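Local coordinates for protein MIX1 (Leishmania major, PDB 3HA4) that probably acts as a membrane-anchored mitochondrial scaffold that mediates protein-protein interactions through a TPR-like helical fold and forms homodimers, at residues A[18-21]-A[22-26]; A[72-75]-A[76-79]; A[101-104]-A[105-109]. All blocks are in the same frame, centred on the assembly; numbering follows the deposited sequence. Where two conformers were deposited one is given.

Contact 1: A[18-21]-A[22-26]; sequences ELEA and QRQRH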
# COMPACT_ATOMS: atom_id res chain seq x y z
N GLU A 18 24.58 -12.90 6.41
CA GLU A 18 23.20 -13.15 6.08
C GLU A 18 23.05 -12.26 4.90
O GLU A 18 22.06 -12.24 4.22
CB GLU A 18 22.29 -12.68 7.18
CG GLU A 18 20.89 -13.07 6.98
CD GLU A 18 20.44 -14.08 8.00
OE1 GLU A 18 20.40 -15.28 7.68
OE2 GLU A 18 20.12 -13.67 9.13
N LEU A 19 24.08 -11.47 4.69
CA LEU A 19 24.26 -10.73 3.50
C LEU A 19 24.59 -11.76 2.42
O LEU A 19 24.66 -11.43 1.27
CB LEU A 19 25.42 -9.77 3.70
CG LEU A 19 25.21 -8.33 3.29
CD1 LEU A 19 24.55 -7.57 4.37
CD2 LEU A 19 26.53 -7.71 2.96
N GLU A 20 24.80 -13.02 2.81
CA GLU A 20 24.94 -14.07 1.81
C GLU A 20 23.60 -14.52 1.35
O GLU A 20 23.33 -14.47 0.20
CB GLU A 20 25.69 -15.28 2.35
CG GLU A 20 27.12 -15.41 1.94
CD GLU A 20 27.37 -15.11 0.50
OE1 GLU A 20 26.54 -15.45 -0.34
OE2 GLU A 20 28.45 -14.58 0.19
N ALA A 21 22.76 -14.96 2.28
CA ALA A 21 21.48 -15.48 1.92
C ALA A 21 20.74 -14.50 1.07
O ALA A 21 19.90 -14.86 0.32
CB ALA A 21 20.70 -15.79 3.14
N GLN A 22 21.08 -13.24 1.19
CA GLN A 22 20.37 -12.21 0.48
C GLN A 22 20.85 -12.05 -0.92
O GLN A 22 20.11 -11.68 -1.77
CB GLN A 22 20.53 -10.89 1.20
CG GLN A 22 19.86 -10.89 2.52
CD GLN A 22 19.91 -9.54 3.20
OE1 GLN A 22 19.64 -9.43 4.37
NE2 GLN A 22 20.26 -8.53 2.45
N ARG A 23 22.12 -12.30 -1.13
CA ARG A 23 22.71 -12.22 -2.44
C ARG A 23 22.24 -13.41 -3.22
O ARG A 23 22.04 -13.31 -4.39
CB ARG A 23 24.22 -12.19 -2.34
CG ARG A 23 24.93 -11.81 -3.60
CD ARG A 23 26.38 -12.27 -3.59
NE ARG A 23 26.56 -13.61 -4.15
CZ ARG A 23 26.76 -14.69 -3.41
NH1 ARG A 23 26.82 -14.59 -2.11
NH2 ARG A 23 26.89 -15.86 -3.98
N GLN A 24 22.05 -14.53 -2.56
CA GLN A 24 21.54 -15.70 -3.25
C GLN A 24 20.13 -15.60 -3.72
O GLN A 24 19.86 -15.96 -4.82
CB GLN A 24 21.61 -16.93 -2.36
CG GLN A 24 22.93 -17.34 -1.92
CD GLN A 24 22.83 -18.33 -0.84
OE1 GLN A 24 23.07 -18.04 0.30
NE2 GLN A 24 22.47 -19.51 -1.18
N ARG A 25 19.23 -15.12 -2.89
CA ARG A 25 17.84 -15.01 -3.25
C ARG A 25 17.62 -13.90 -4.23
O ARG A 25 16.73 -13.89 -5.02
CB ARG A 25 17.01 -14.78 -2.01
CG ARG A 25 17.23 -15.77 -0.97
CD ARG A 25 16.45 -15.49 0.24
NE ARG A 25 16.54 -16.64 1.12
CZ ARG A 25 15.82 -16.83 2.21
NH1 ARG A 25 14.94 -15.95 2.60
NH2 ARG A 25 15.97 -17.93 2.91
N HIS A 26 18.48 -12.94 -4.16
CA HIS A 26 18.35 -11.85 -5.03
C HIS A 26 18.80 -12.27 -6.42
O HIS A 26 18.27 -11.84 -7.40
CB HIS A 26 19.16 -10.71 -4.49
CG HIS A 26 19.22 -9.56 -5.40
ND1 HIS A 26 20.26 -9.37 -6.27
CD2 HIS A 26 18.35 -8.55 -5.61
CE1 HIS A 26 20.03 -8.28 -6.97
NE2 HIS A 26 18.88 -7.77 -6.59

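Contact 2: A[72-75]-A[76-79]; sequences PLEL and TQVL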
# COMPACT_ATOMS: atom_id res chain seq x y z
N PRO A 72 3.27 -6.05 3.08
CA PRO A 72 2.56 -6.46 4.30
C PRO A 72 1.44 -5.51 4.71
O PRO A 72 0.39 -5.95 5.19
CB PRO A 72 3.66 -6.49 5.36
CG PRO A 72 4.89 -6.84 4.56
CD PRO A 72 4.73 -6.10 3.26
N LEU A 73 1.65 -4.21 4.51
CA LEU A 73 0.60 -3.23 4.74
C LEU A 73 -0.61 -3.52 3.84
O LEU A 73 -1.75 -3.56 4.30
CB LEU A 73 1.15 -1.82 4.48
CG LEU A 73 0.22 -0.63 4.71
CD1 LEU A 73 -0.04 -0.47 6.18
CD2 LEU A 73 0.83 0.63 4.12
N GLU A 74 -0.35 -3.76 2.56
CA GLU A 74 -1.41 -4.05 1.60
C GLU A 74 -2.13 -5.37 1.93
O GLU A 74 -3.37 -5.43 1.92
CB GLU A 74 -0.83 -4.09 0.19
CG GLU A 74 -1.80 -3.66 -0.88
CD GLU A 74 -2.30 -2.25 -0.65
OE1 GLU A 74 -1.61 -1.28 -1.04
OE2 GLU A 74 -3.40 -2.13 -0.08
N LEU A 75 -1.37 -6.41 2.24
CA LEU A 75 -1.94 -7.66 2.72
C LEU A 75 -2.80 -7.49 3.98
O LEU A 75 -3.83 -8.15 4.13
CB LEU A 75 -0.82 -8.68 2.97
CG LEU A 75 -0.50 -9.71 1.90
CD1 LEU A 75 -1.26 -9.46 0.61
CD2 LEU A 75 0.99 -9.73 1.65
N THR A 76 -2.37 -6.60 4.88
CA THR A 76 -3.16 -6.32 6.07
C THR A 76 -4.55 -5.82 5.69
O THR A 76 -5.54 -6.26 6.26
CB THR A 76 -2.49 -5.29 6.99
OG1 THR A 76 -1.24 -5.80 7.46
CG2 THR A 76 -3.37 -5.00 8.19
N GLN A 77 -4.61 -4.91 4.72
CA GLN A 77 -5.91 -4.46 4.19
C GLN A 77 -6.70 -5.63 3.59
O GLN A 77 -7.91 -5.71 3.75
CB GLN A 77 -5.76 -3.33 3.16
CG GLN A 77 -4.86 -2.17 3.58
CD GLN A 77 -4.99 -1.82 5.06
OE1 GLN A 77 -6.09 -1.71 5.61
NE2 GLN A 77 -3.85 -1.65 5.71
N VAL A 78 -6.01 -6.53 2.88
CA VAL A 78 -6.67 -7.75 2.40
C VAL A 78 -7.26 -8.56 3.57
O VAL A 78 -8.42 -8.93 3.54
CB VAL A 78 -5.77 -8.62 1.48
CG1 VAL A 78 -6.47 -9.92 1.12
CG2 VAL A 78 -5.41 -7.87 0.22
N LEU A 79 -6.46 -8.82 4.60
CA LEU A 79 -6.96 -9.54 5.77
C LEU A 79 -8.05 -8.76 6.52
O LEU A 79 -9.04 -9.33 6.97
CB LEU A 79 -5.82 -9.89 6.72
CG LEU A 79 -4.71 -10.70 6.07
CD1 LEU A 79 -3.54 -10.91 7.04
CD2 LEU A 79 -5.29 -12.02 5.60

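Contact 3: A[101-104]-A[105-109]; sequences VLMQ and LLNVK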
# COMPACT_ATOMS: atom_id res chain seq x y z
N VAL A 101 2.46 -11.94 8.70
CA VAL A 101 2.47 -10.55 8.25
C VAL A 101 2.78 -9.64 9.44
O VAL A 101 3.59 -8.71 9.34
CB VAL A 101 1.14 -10.14 7.61
CG1 VAL A 101 1.19 -8.69 7.15
CG2 VAL A 101 0.84 -11.05 6.43
N LEU A 102 2.13 -9.92 10.57
CA LEU A 102 2.40 -9.21 11.81
C LEU A 102 3.90 -9.30 12.15
O LEU A 102 4.57 -8.28 12.30
CB LEU A 102 1.52 -9.74 12.95
CG LEU A 102 1.89 -9.27 14.36
CD1 LEU A 102 1.88 -7.75 14.45
CD2 LEU A 102 0.97 -9.89 15.43
N MET A 103 4.42 -10.52 12.23
CA MET A 103 5.84 -10.73 12.48
C MET A 103 6.78 -9.93 11.55
O MET A 103 7.75 -9.33 12.02
CB MET A 103 6.18 -12.21 12.41
CG MET A 103 7.54 -12.57 12.98
SD MET A 103 7.91 -14.34 12.88
CE MET A 103 6.34 -15.05 13.38
N GLN A 104 6.51 -9.93 10.25
CA GLN A 104 7.39 -9.18 9.35
C GLN A 104 7.33 -7.67 9.57
O GLN A 104 8.36 -6.99 9.53
CB GLN A 104 7.14 -9.53 7.88
CG GLN A 104 7.77 -8.53 6.93
CD GLN A 104 8.08 -9.12 5.57
OE1 GLN A 104 8.23 -10.33 5.44
NE2 GLN A 104 8.20 -8.28 4.57
N LEU A 105 6.13 -7.14 9.81
CA LEU A 105 5.96 -5.72 10.09
C LEU A 105 6.70 -5.37 11.38
O LEU A 105 7.35 -4.33 11.46
CB LEU A 105 4.48 -5.33 10.19
CG LEU A 105 3.77 -5.16 8.83
CD1 LEU A 105 2.27 -5.04 9.00
CD2 LEU A 105 4.33 -3.96 8.13
N LEU A 106 6.62 -6.25 12.37
CA LEU A 106 7.30 -6.03 13.63
C LEU A 106 8.82 -6.04 13.45
O LEU A 106 9.52 -5.23 14.09
CB LEU A 106 6.86 -7.05 14.70
CG LEU A 106 5.46 -6.84 15.29
CD1 LEU A 106 5.11 -7.93 16.28
CD2 LEU A 106 5.34 -5.46 15.96
N ASN A 107 9.33 -6.93 12.59
CA ASN A 107 10.77 -6.96 12.28
C ASN A 107 11.21 -5.64 11.67
O ASN A 107 12.28 -5.14 11.98
CB ASN A 107 11.15 -8.12 11.33
CG ASN A 107 11.12 -9.49 12.00
OD1 ASN A 107 11.25 -9.61 13.22
ND2 ASN A 107 10.95 -10.54 11.20
N VAL A 108 10.39 -5.08 10.79
CA VAL A 108 10.75 -3.81 10.15
C VAL A 108 10.73 -2.66 11.15
O VAL A 108 11.63 -1.82 11.17
CB VAL A 108 9.79 -3.47 8.99
CG1 VAL A 108 10.04 -2.06 8.50
CG2 VAL A 108 9.94 -4.49 7.85
N LYS A 109 9.70 -2.64 11.98
CA LYS A 109 9.50 -1.58 12.95
C LYS A 109 10.65 -1.51 13.96
O LYS A 109 11.07 -0.44 14.36
CB LYS A 109 8.15 -1.76 13.67
CG LYS A 109 8.02 -0.96 14.95
CD LYS A 109 6.57 -0.82 15.43
CE LYS A 109 6.52 -0.01 16.72
NZ LYS A 109 5.17 0.05 17.31
O HOH W 1 8.85 -10.14 14.51

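Contact 1: A[18-21]-A[22-26]
Gln24 N donates to Glu20 O at 3.0 Å with an N-H...O angle of 160°, and Arg25 N to Ala21 O at a longer 3.3 Å, so Glu20 to Arg25 are joined by i to i+4 bonds. Glu20 O also takes a weak bond from Arg23 N, while the bond from Gln22 N back to Glu18 O is weak and of uncertain placement. Among the side chains, Glu20 and Arg23 run side by side and point the same way. The carboxylate oxygen OE1 of Glu20 meets NH1 of Arg23 at the edge of the guanidinium, near its plane, in an i to i+3 salt bridge. The modelled separation is improbably short and Arg23 was deposited in two conformers, so the detail of the pairing is doubtful. In the conformer given, the planes of the two charged groups stand 72° apart. The aliphatic part of Arg25 lies against the carbonyl oxygen four residues back, its CG 3.1 Å from Ala21 O. CG of Arg25 is anti to its own carbonyl carbon (chi1 -54°), and from there the chain runs extended to NE; its NH1 is hydrogen-bonded to His63 O. Gln22 approaches Glu18 O in a similar way through its CG, although Glu18 is poorly ordered. Main-chain i to i+4 bonding under exposed charged and amide side chains marks helix 19-27 as a surface helix near the start of the modelled chain, within a TPR-like helical fold.

Contact 2: A[72-75]-A[76-79]
Thr76 turns its hydroxyl back onto the preceding helical turn, where OG1 donates to Pro72 O at 2.8 Å. The same carbonyl also receives Thr76 N at 2.9 Å, and the two donors approach from opposite faces of the carbonyl plane. OG1 is placed there by a chi1 of -63°, beside its own backbone N, while CG2 stands anti to the backbone N. Gln77 repeats the device one residue later: its NE2 donates to Leu73 O at 3.2 Å, from above the carbonyl plane, and its backbone N reaches that oxygen from the opposite face. A chain folded at chi2 (-38°) brings the amide back alongside Leu73, whose CD1 lies 4.0 Å from NE2.

This is the tightly packed side. Leu73 and Thr76 rest on helix 123-137, Pro72 on helix 94-109, and in the dimer Leu73 packs on His38 and Gln77 on Val42 of the second subunit. Apolar packing is looser, though still buried, where Leu75 CD1 lies 4.5 Å from Val78 CG2; Leu75 packs on Met97 and Val41, Val78 on Leu44. The more open side is at Glu74, the one partly exposed residue here. The Glu74 and Gln77 side chains cross at about a right angle, Glu74 OE2 lying 3.9 Å from Gln77 CG, and the carboxylate forms a salt bridge to Arg45. Polar groups of Thr76 and Gln77 are thus accommodated in a buried helix by returning their hydrogens to main-chain carbonyls of helix 70-81, whereas the charge of Glu74 is probably balanced by Arg45.

Contact 3: A[101-104]-A[105-109]
Four consecutive i to i+4 bonds join 101-104 to 105-109: Leu105 N to Val101 O, Leu106 N to Leu102 O, Asn107 N to Met103 O and Val108 N to Gln104 O. Their lengths stay within 2.9 to 3.1 Å and their N-H...O angles between 152° and 167°, the evidence for regular alpha-helix here. On one face Leu102 and Leu106 meet obliquely through their methyl branches, CD1 of Leu102 lying 3.7 Å from CD1 of Leu106. Leu102 brings its branch up with CG anti to the backbone N (chi1 169°), whereas Leu106 leans back with CG beside its own N, which also sets its CG 3.4 Å from Leu102 O. Both side chains reach Val133 of helix 123-137. A wider apolar pair, CG1 of Val101 and CD1 of Leu105 at 4.2 Å, belongs to the packing on helix 70-81, where both residues touch Pro72. Val101 and Gln104 also meet Trp58. Helix 94-109 thus packs on helices 123-137, 70-81 and 54-64, as expected of the stacked helical hairpins of a TPR-like fold. Polar chemistry enters at Gln104 and Asn107. Gln104 NE2 donates to the carbonyl oxygens of Asp68 and Tyr65. At Asn107 a water bridges one turn, donating to Met103 O at 2.8 Å and to Asn107 OD1 at 2.8 Å. Met103 O thus takes both a backbone N-H and a water hydrogen, and OD1 accepts from Arg112 NH1 as well, so this amide oxygen is held by two donors. Beside the carbonyl of Gln104, CG2 of Val108 comes within 3.4 Å of Gln104 O, while the valine side chain also packs on Val113 and Val121.

In the fold
Contact 1 is a surface contact, its centre 19 Å from that of the chain, whereas contacts 2 and 3 are largely buried, at 7 and 9 Å. Contacts 2 and 3 touch directly: Pro72 CB packs 3.7 Å from Leu105 CG, and Val101 CG1 lies 3.8 Å from Thr76 OG1, joining helices 70-81 and 94-109. Both also lean on helix 123-137. Contact 1 stays apart, its nearest atoms about 9 Å from contact 3 and about 14 Å from contact 2. Chemistry follows place: a charged pair on the outer helix, side-chain donors turned onto main-chain carbonyls in 72-79, and leucine packing with a water bridge in 101-109.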